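Non-structural maintenance of chromosomes element 1 homolog (Xenopus laevis, PDB 7DG2) probably acts as a RING-type E3 ubiquitin ligase with a MAGE partner, as a component of the SMC5-SMC6 complex in DNA repair and recombination. Local coordinates at residues A[3-15]-A[26-39]. Sequence-based numbering, arbitrary orientation.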
ATOM      1  N   ARG A   3      -0.590 -10.702  25.098  1.00 36.50           N
ATOM      2  CA  ARG A   3      -1.204  -9.437  24.740  1.00 37.19           C
ATOM      3  C   ARG A   3      -0.560  -8.925  23.461  1.00 32.65           C
ATOM      4  O   ARG A   3       0.658  -9.007  23.283  1.00 30.86           O
ATOM      5  CB  ARG A   3      -1.026  -8.421  25.865  1.00 39.95           C
ATOM      6  CG  ARG A   3      -2.096  -7.348  25.933  1.00 47.18           C
ATOM      7  CD  ARG A   3      -2.652  -7.282  27.345  1.00 55.00           C
ATOM      8  NE  ARG A   3      -1.584  -7.406  28.336  1.00 62.72           N
ATOM      9  CZ  ARG A   3      -1.733  -7.962  29.535  1.00 60.98           C
ATOM     10  NH1 ARG A   3      -2.911  -8.459  29.895  1.00 55.97           N
ATOM     11  NH2 ARG A   3      -0.703  -8.029  30.370  1.00 59.72           N
ATOM     12  N   ILE A   4      -1.387  -8.426  22.547  1.00 30.40           N
ATOM     13  CA  ILE A   4      -0.851  -7.810  21.344  1.00 24.12           C
ATOM     14  C   ILE A   4      -0.037  -6.584  21.752  1.00 20.91           C
ATOM     15  O   ILE A   4      -0.456  -5.788  22.604  1.00 23.65           O
ATOM     16  CB  ILE A   4      -2.005  -7.491  20.376  1.00 25.61           C
ATOM     17  CG1 ILE A   4      -1.491  -7.150  18.989  1.00 22.72           C
ATOM     18  CG2 ILE A   4      -2.913  -6.368  20.908  1.00 26.35           C
ATOM     19  CD1 ILE A   4      -2.612  -7.104  17.949  1.00 23.23           C
ATOM     20  N   ASN A   5       1.165  -6.459  21.200  1.00 19.99           N
ATOM     21  CA  ASN A   5       2.043  -5.355  21.579  1.00 23.82           C
ATOM     22  C   ASN A   5       2.671  -4.772  20.318  1.00 24.57           C
ATOM     23  O   ASN A   5       2.322  -5.146  19.191  1.00 19.46           O
ATOM     24  CB  ASN A   5       3.086  -5.812  22.613  1.00 24.61           C
ATOM     25  CG  ASN A   5       3.974  -6.934  22.107  1.00 23.39           C
ATOM     26  OD1 ASN A   5       4.588  -6.842  21.038  1.00 25.44           O
ATOM     27  ND2 ASN A   5       4.048  -8.016  22.880  1.00 26.95           N
ATOM     28  N   GLU A   6       3.607  -3.843  20.523  1.00 21.87           N
ATOM     29  CA  GLU A   6       4.184  -3.102  19.406  1.00 21.05           C
ATOM     30  C   GLU A   6       4.970  -3.995  18.446  1.00 19.03           C
ATOM     31  O   GLU A   6       5.097  -3.659  17.267  1.00 18.54           O
ATOM     32  CB  GLU A   6       5.059  -1.970  19.942  1.00 22.84           C
ATOM     33  CG  GLU A   6       4.216  -0.803  20.443  1.00 24.20           C
ATOM     34  CD  GLU A   6       4.946   0.112  21.397  1.00 43.35           C
ATOM     35  OE1 GLU A   6       4.459   0.280  22.536  1.00 47.93           O
ATOM     36  OE2 GLU A   6       5.999   0.665  21.010  1.00 46.19           O
ATOM     37  N   SER A   7       5.511  -5.130  18.907  1.00 17.24           N
ATOM     38  CA  SER A   7       6.169  -6.034  17.964  1.00 16.97           C
ATOM     39  C   SER A   7       5.173  -6.580  16.941  1.00 16.66           C
ATOM     40  O   SER A   7       5.463  -6.612  15.738  1.00 15.26           O
ATOM     41  CB  SER A   7       6.872  -7.177  18.711  1.00 20.43           C
ATOM     42  OG  SER A   7       5.931  -8.050  19.326  1.00 23.61           O
ATOM     43  N   HIS A   8       3.980  -6.988  17.396  1.00 19.42           N
ATOM     44  CA  HIS A   8       2.931  -7.416  16.472  1.00 18.91           C
ATOM     45  C   HIS A   8       2.506  -6.278  15.551  1.00 18.10           C
ATOM     46  O   HIS A   8       2.253  -6.495  14.357  1.00 17.31           O
ATOM     47  CB  HIS A   8       1.704  -7.914  17.230  1.00 17.28           C
ATOM     48  CG  HIS A   8       1.990  -9.012  18.207  1.00 22.52           C
ATOM     49  ND1 HIS A   8       2.193  -8.775  19.551  1.00 24.25           N
ATOM     50  CD2 HIS A   8       2.069 -10.355  18.043  1.00 20.60           C
ATOM     51  CE1 HIS A   8       2.408  -9.924  20.170  1.00 23.96           C
ATOM     52  NE2 HIS A   8       2.340 -10.897  19.280  1.00 23.66           N
ATOM     53  N   GLN A   9       2.363  -5.072  16.102  1.00 16.53           N
ATOM     54  CA  GLN A   9       1.934  -3.945  15.277  1.00 17.43           C
ATOM     55  C   GLN A   9       2.961  -3.659  14.194  1.00 14.86           C
ATOM     56  O   GLN A   9       2.605  -3.388  13.035  1.00 14.81           O
ATOM     57  CB  GLN A   9       1.703  -2.711  16.152  1.00 17.88           C
ATOM     58  CG  GLN A   9       0.636  -2.900  17.238  1.00 16.97           C
ATOM     59  CD  GLN A   9       0.659  -1.806  18.278  1.00 19.61           C
ATOM     60  OE1 GLN A   9       1.494  -0.901  18.224  1.00 19.64           O
ATOM     61  NE2 GLN A   9      -0.249  -1.892  19.253  1.00 20.43           N
ATOM     62  N   ARG A  10       4.251  -3.720  14.550  1.00 15.96           N
ATOM     63  CA  ARG A  10       5.300  -3.435  13.581  1.00 15.98           C
ATOM     64  C   ARG A  10       5.296  -4.477  12.478  1.00 17.81           C
ATOM     65  O   ARG A  10       5.432  -4.144  11.297  1.00 16.22           O
ATOM     66  CB  ARG A  10       6.660  -3.397  14.289  1.00 17.43           C
ATOM     67  CG  ARG A  10       7.802  -3.059  13.377  1.00 19.50           C
ATOM     68  CD  ARG A  10       7.843  -1.571  13.104  1.00 19.15           C
ATOM     69  NE  ARG A  10       8.442  -0.817  14.209  1.00 22.68           N
ATOM     70  CZ  ARG A  10       8.774   0.467  14.125  1.00 22.36           C
ATOM     71  NH1 ARG A  10       9.312   1.092  15.164  1.00 18.65           N
ATOM     72  NH2 ARG A  10       8.536   1.133  13.002  1.00 21.49           N
ATOM     73  N   PHE A  11       5.106  -5.742  12.854  1.00 16.13           N
ATOM     74  CA  PHE A  11       4.990  -6.817  11.875  1.00 17.00           C
ATOM     75  C   PHE A  11       3.799  -6.588  10.949  1.00 13.99           C
ATOM     76  O   PHE A  11       3.908  -6.757   9.725  1.00 14.34           O
ATOM     77  CB  PHE A  11       4.873  -8.145  12.628  1.00 16.57           C
ATOM     78  CG  PHE A  11       4.799  -9.366  11.747  1.00 18.40           C
ATOM     79  CD1 PHE A  11       3.607  -9.739  11.151  1.00 17.26           C
ATOM     80  CD2 PHE A  11       5.910 -10.172  11.571  1.00 19.48           C
ATOM     81  CE1 PHE A  11       3.530 -10.885  10.368  1.00 20.50           C
ATOM     82  CE2 PHE A  11       5.844 -11.315  10.799  1.00 22.83           C
ATOM     83  CZ  PHE A  11       4.649 -11.675  10.191  1.00 21.45           C
ATOM     84  N   LEU A  12       2.648  -6.232  11.519  1.00 13.68           N
ATOM     85  CA  LEU A  12       1.445  -6.040  10.713  1.00 15.68           C
ATOM     86  C   LEU A  12       1.611  -4.859   9.761  1.00 13.49           C
ATOM     87  O   LEU A  12       1.217  -4.938   8.587  1.00 14.84           O
ATOM     88  CB  LEU A  12       0.236  -5.854  11.635  1.00 13.14           C
ATOM     89  CG  LEU A  12      -1.101  -5.550  10.962  1.00 14.36           C
ATOM     90  CD1 LEU A  12      -1.440  -6.634   9.918  1.00 15.81           C
ATOM     91  CD2 LEU A  12      -2.211  -5.418  12.025  1.00 16.00           C
ATOM     92  N   GLN A  13       2.224  -3.768  10.234  1.00 13.74           N
ATOM     93  CA  GLN A  13       2.468  -2.627   9.349  1.00 12.21           C
ATOM     94  C   GLN A  13       3.340  -3.018   8.164  1.00 13.74           C
ATOM     95  O   GLN A  13       3.052  -2.651   7.018  1.00 14.65           O
ATOM     96  CB  GLN A  13       3.112  -1.482  10.123  1.00 11.22           C
ATOM     97  CG  GLN A  13       2.168  -0.843  11.138  1.00 13.14           C
ATOM     98  CD  GLN A  13       2.725   0.448  11.682  1.00 13.75           C
ATOM     99  OE1 GLN A  13       3.722   0.969  11.167  1.00 16.19           O
ATOM    100  NE2 GLN A  13       2.078   0.986  12.717  1.00 13.71           N
ATOM    101  N   ALA A  14       4.422  -3.758   8.418  1.00 14.87           N
ATOM    102  CA  ALA A  14       5.306  -4.172   7.331  1.00 15.64           C
ATOM    103  C   ALA A  14       4.571  -5.063   6.332  1.00 15.09           C
ATOM    104  O   ALA A  14       4.667  -4.869   5.114  1.00 15.86           O
ATOM    105  CB  ALA A  14       6.534  -4.898   7.901  1.00 15.84           C
ATOM    106  N   LEU A  15       3.794  -6.021   6.833  1.00 14.07           N
ATOM    107  CA  LEU A  15       3.064  -6.908   5.933  1.00 18.53           C
ATOM    108  C   LEU A  15       1.980  -6.158   5.166  1.00 17.02           C
ATOM    109  O   LEU A  15       1.752  -6.434   3.976  1.00 18.61           O
ATOM    110  CB  LEU A  15       2.461  -8.072   6.717  1.00 17.85           C
ATOM    111  CG  LEU A  15       1.838  -9.154   5.836  1.00 19.25           C
ATOM    112  CD1 LEU A  15       2.833  -9.646   4.764  1.00 18.59           C
ATOM    113  CD2 LEU A  15       1.371 -10.322   6.697  1.00 21.11           C
ATOM    114  N   VAL A  26       9.694 -13.429   6.401  1.00 19.34           N
ATOM    115  CA  VAL A  26       8.772 -13.259   7.524  1.00 17.77           C
ATOM    116  C   VAL A  26       9.433 -13.653   8.840  1.00 20.09           C
ATOM    117  O   VAL A  26       9.244 -12.989   9.868  1.00 19.96           O
ATOM    118  CB  VAL A  26       7.483 -14.064   7.274  1.00 20.39           C
ATOM    119  CG1 VAL A  26       6.651 -14.175   8.554  1.00 18.65           C
ATOM    120  CG2 VAL A  26       6.683 -13.419   6.136  1.00 20.32           C
ATOM    121  N   ARG A  27      10.209 -14.743   8.841  1.00 20.93           N
ATOM    122  CA  ARG A  27      10.921 -15.113  10.061  1.00 19.90           C
ATOM    123  C   ARG A  27      11.905 -14.018  10.471  1.00 19.83           C
ATOM    124  O   ARG A  27      12.011 -13.682  11.658  1.00 21.10           O
ATOM    125  CB  ARG A  27      11.629 -16.459   9.866  1.00 24.67           C
ATOM    126  CG  ARG A  27      10.661 -17.647   9.819  1.00 26.55           C
ATOM    127  CD  ARG A  27      11.388 -18.995   9.813  1.00 30.15           C
ATOM    128  NE  ARG A  27      12.250 -19.159   8.642  1.00 40.76           N
ATOM    129  CZ  ARG A  27      11.849 -19.616   7.454  1.00 40.11           C
ATOM    130  NH1 ARG A  27      12.723 -19.734   6.464  1.00 40.09           N
ATOM    131  NH2 ARG A  27      10.580 -19.953   7.248  1.00 40.32           N
ATOM    132  N   ALA A  28      12.607 -13.426   9.498  1.00 20.14           N
ATOM    133  CA  ALA A  28      13.534 -12.342   9.809  1.00 22.95           C
ATOM    134  C   ALA A  28      12.791 -11.105  10.291  1.00 22.09           C
ATOM    135  O   ALA A  28      13.255 -10.408  11.200  1.00 21.40           O
ATOM    136  CB  ALA A  28      14.392 -12.008   8.593  1.00 24.72           C
ATOM    137  N   LEU A  29      11.628 -10.825   9.695  1.00 21.22           N
ATOM    138  CA  LEU A  29      10.813  -9.696  10.135  1.00 20.26           C
ATOM    139  C   LEU A  29      10.330  -9.888  11.570  1.00 19.06           C
ATOM    140  O   LEU A  29      10.379  -8.956  12.380  1.00 19.86           O
ATOM    141  CB  LEU A  29       9.627  -9.511   9.177  1.00 19.32           C
ATOM    142  CG  LEU A  29       8.581  -8.478   9.574  1.00 21.53           C
ATOM    143  CD1 LEU A  29       9.224  -7.099   9.563  1.00 22.01           C
ATOM    144  CD2 LEU A  29       7.350  -8.534   8.626  1.00 21.02           C
ATOM    145  N   HIS A  30       9.860 -11.091  11.901  1.00 17.90           N
ATOM    146  CA  HIS A  30       9.437 -11.395  13.262  1.00 19.75           C
ATOM    147  C   HIS A  30      10.552 -11.085  14.254  1.00 16.31           C
ATOM    148  O   HIS A  30      10.340 -10.387  15.255  1.00 18.32           O
ATOM    149  CB  HIS A  30       9.029 -12.867  13.338  1.00 18.35           C
ATOM    150  CG  HIS A  30       8.709 -13.347  14.715  1.00 21.56           C
ATOM    151  ND1 HIS A  30       9.031 -14.619  15.146  1.00 22.38           N
ATOM    152  CD2 HIS A  30       8.070 -12.747  15.744  1.00 22.15           C
ATOM    153  CE1 HIS A  30       8.620 -14.769  16.393  1.00 22.69           C
ATOM    154  NE2 HIS A  30       8.036 -13.651  16.779  1.00 23.34           N
ATOM    155  N   ARG A  31      11.751 -11.596  13.976  1.00 18.15           N
ATOM    156  CA  ARG A  31      12.901 -11.344  14.842  1.00 19.95           C
ATOM    157  C   ARG A  31      13.175  -9.855  14.970  1.00 21.74           C
ATOM    158  O   ARG A  31      13.377  -9.337  16.076  1.00 20.80           O
ATOM    159  CB  ARG A  31      14.134 -12.043  14.289  1.00 20.82           C
ATOM    160  CG  ARG A  31      15.346 -11.889  15.198  1.00 21.99           C
ATOM    161  CD  ARG A  31      16.459 -12.767  14.700  1.00 26.21           C
ATOM    162  NE  ARG A  31      17.702 -12.493  15.407  1.00 32.51           N
ATOM    163  CZ  ARG A  31      18.829 -13.167  15.214  1.00 37.14           C
ATOM    164  NH1 ARG A  31      18.869 -14.164  14.338  1.00 35.16           N
ATOM    165  NH2 ARG A  31      19.915 -12.841  15.900  1.00 40.86           N
ATOM    166  N   HIS A  32      13.192  -9.148  13.837  1.00 20.77           N
ATOM    167  CA  HIS A  32      13.514  -7.726  13.873  1.00 21.26           C
ATOM    168  C   HIS A  32      12.458  -6.936  14.639  1.00 21.10           C
ATOM    169  O   HIS A  32      12.793  -6.014  15.394  1.00 23.72           O
ATOM    170  CB  HIS A  32      13.675  -7.192  12.448  1.00 23.00           C
ATOM    171  CG  HIS A  32      14.395  -5.883  12.378  1.00 31.65           C
ATOM    172  ND1 HIS A  32      15.718  -5.742  12.743  1.00 34.26           N
ATOM    173  CD2 HIS A  32      13.977  -4.656  11.989  1.00 30.93           C
ATOM    174  CE1 HIS A  32      16.083  -4.482  12.586  1.00 35.51           C
ATOM    175  NE2 HIS A  32      15.045  -3.802  12.128  1.00 31.04           N
ATOM    176  N   CYS A  33      11.173  -7.287  14.469  1.00 19.84           N
ATOM    177  CA  CYS A  33      10.118  -6.607  15.214  1.00 20.03           C
ATOM    178  C   CYS A  33      10.277  -6.812  16.717  1.00 20.57           C
ATOM    179  O   CYS A  33      10.025  -5.896  17.504  1.00 20.58           O
ATOM    180  CB  CYS A  33       8.742  -7.096  14.768  1.00 20.11           C
ATOM    181  SG  CYS A  33       8.341  -6.609  13.087  1.00 21.53           S
ATOM    182  N   CYS A  34      10.675  -8.013  17.133  1.00 22.61           N
ATOM    183  CA  CYS A  34      10.902  -8.242  18.556  1.00 21.57           C
ATOM    184  C   CYS A  34      12.053  -7.392  19.072  1.00 21.40           C
ATOM    185  O   CYS A  34      11.956  -6.793  20.149  1.00 24.30           O
ATOM    186  CB  CYS A  34      11.158  -9.725  18.812  1.00 18.47           C
ATOM    187  SG  CYS A  34       9.635 -10.687  18.617  1.00 22.40           S
ATOM    188  N   GLU A  35      13.143  -7.309  18.308  1.00 23.32           N
ATOM    189  CA  GLU A  35      14.291  -6.527  18.755  1.00 24.79           C
ATOM    190  C   GLU A  35      13.968  -5.037  18.806  1.00 27.10           C
ATOM    191  O   GLU A  35      14.357  -4.346  19.757  1.00 26.86           O
ATOM    192  CB  GLU A  35      15.480  -6.802  17.841  1.00 29.38           C
ATOM    193  CG  GLU A  35      15.936  -8.239  17.921  1.00 31.59           C
ATOM    194  CD  GLU A  35      16.954  -8.584  16.866  1.00 39.06           C
ATOM    195  OE1 GLU A  35      17.089  -7.801  15.901  1.00 39.82           O
ATOM    196  OE2 GLU A  35      17.618  -9.636  17.002  1.00 37.22           O
ATOM    197  N   LEU A  36      13.233  -4.533  17.809  1.00 23.17           N
ATOM    198  CA  LEU A  36      12.881  -3.113  17.759  1.00 25.92           C
ATOM    199  C   LEU A  36      12.010  -2.671  18.927  1.00 29.47           C
ATOM    200  O   LEU A  36      11.940  -1.468  19.209  1.00 31.21           O
ATOM    201  CB  LEU A  36      12.147  -2.789  16.451  1.00 25.15           C
ATOM    202  CG  LEU A  36      12.998  -2.553  15.199  1.00 30.70           C
ATOM    203  CD1 LEU A  36      12.124  -2.446  13.951  1.00 28.63           C
ATOM    204  CD2 LEU A  36      13.843  -1.296  15.378  1.00 29.21           C
ATOM    205  N   HIS A  37      11.321  -3.595  19.598  1.00 22.65           N
ATOM    206  CA  HIS A  37      10.360  -3.204  20.621  1.00 22.66           C
ATOM    207  C   HIS A  37      10.603  -3.916  21.947  1.00 26.08           C
ATOM    208  O   HIS A  37       9.714  -3.940  22.803  1.00 27.61           O
ATOM    209  CB  HIS A  37       8.936  -3.434  20.112  1.00 22.29           C
ATOM    210  CG  HIS A  37       8.590  -2.557  18.948  1.00 24.38           C
ATOM    211  ND1 HIS A  37       8.307  -1.215  19.090  1.00 25.73           N
ATOM    212  CD2 HIS A  37       8.530  -2.815  17.620  1.00 26.37           C
ATOM    213  CE1 HIS A  37       8.064  -0.689  17.902  1.00 24.49           C
ATOM    214  NE2 HIS A  37       8.189  -1.638  16.992  1.00 23.85           N
ATOM    215  N   LYS A  38      11.800  -4.474  22.129  1.00 25.59           N
ATOM    216  CA  LYS A  38      12.241  -5.001  23.424  1.00 26.60           C
ATOM    217  C   LYS A  38      11.336  -6.129  23.905  1.00 30.27           C
ATOM    218  O   LYS A  38      11.039  -6.247  25.095  1.00 31.98           O
ATOM    219  CB  LYS A  38      12.328  -3.889  24.473  1.00 35.98           C
ATOM    220  CG  LYS A  38      13.127  -2.673  24.007  1.00 37.67           C
ATOM    221  CD  LYS A  38      14.412  -3.097  23.315  1.00 39.56           C
ATOM    222  CE  LYS A  38      15.163  -1.908  22.720  1.00 50.88           C
ATOM    223  NZ  LYS A  38      16.147  -1.307  23.665  1.00 51.81           N
ATOM    224  N   VAL A  39      10.890  -6.960  22.967  1.00 24.84           N
ATOM    225  CA  VAL A  39      10.111  -8.158  23.255  1.00 24.13           C
ATOM    226  C   VAL A  39      11.048  -9.347  23.118  1.00 24.95           C
ATOM    227  O   VAL A  39      11.820  -9.422  22.154  1.00 25.18           O
ATOM    228  CB  VAL A  39       8.920  -8.290  22.285  1.00 26.99           C
ATOM    229  CG1 VAL A  39       8.284  -9.672  22.385  1.00 29.87           C
ATOM    230  CG2 VAL A  39       7.898  -7.200  22.547  1.00 28.17           C
TER
HETATM  231  O   HOH W   1       8.698  -0.092  22.250  1.00 42.09           O
HETATM  232  O   HOH W   2      11.022   0.915  17.479  1.00 31.20           O
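Phe11 of helix 6-15 enters the neighbouring helix 26-36 as a knob into a hole lined by Val26, Leu29, His30 and Cys33. Its CG is anti to the backbone N (chi1 -178°), which carries the ring across to the second helix. There CD2 of Leu29 lies over one ring face, 4.0 Å from the centroid in a CH-pi contact, while CG1 of Val26 meets the ring edge in plane, 3.6 Å from Phe11 CZ. The same Leu29 methyl also touches Ala14 CB, one turn on. Between the helices Cys33 fits close against the backbone: its SG lies 3.4 Å from Phe11 N and its CB 3.5 Å from Ser7 O. Here the CA atoms of Ser7 and Cys33 approach to 4.8 Å, and the helix axes, 8.3 Å apart, run roughly antiparallel at 136°.

Toward the C-terminal end of 26-39, His37 is held from two directions. CB of Glu6 sits over one face of its imidazole, and Arg10 NE donates to NE2 from near the ring plane (2.9 Å, N-H...N angle 151°). Bends at chi2 and chi3 fold the arginine chain back to make this bond, with Leu36 CD1 over one guanidinium face; NH2 hydrogen-bonds Gln83 O of the MAGE protein chain, so the guanidinium also ties this pair to that subunit. Alongside, Val39 CG2 packs on the N-cap of the first helix, where Asn5 OD1 accepts from Ser7 N and Asn5 N donates to His8 ND1 in a capping box.

The pair, helices 6-18 and 23-36 joined through strand 20-22, lies in the N-terminal part of the Nse1 family region. Helix 46-57 packs on it through Phe49, which meets His8, Phe11 and His30, while Met21 of strand 20-22 touches Val26 and Leu29, and Tyr77 of strand 75-81 touches Val26.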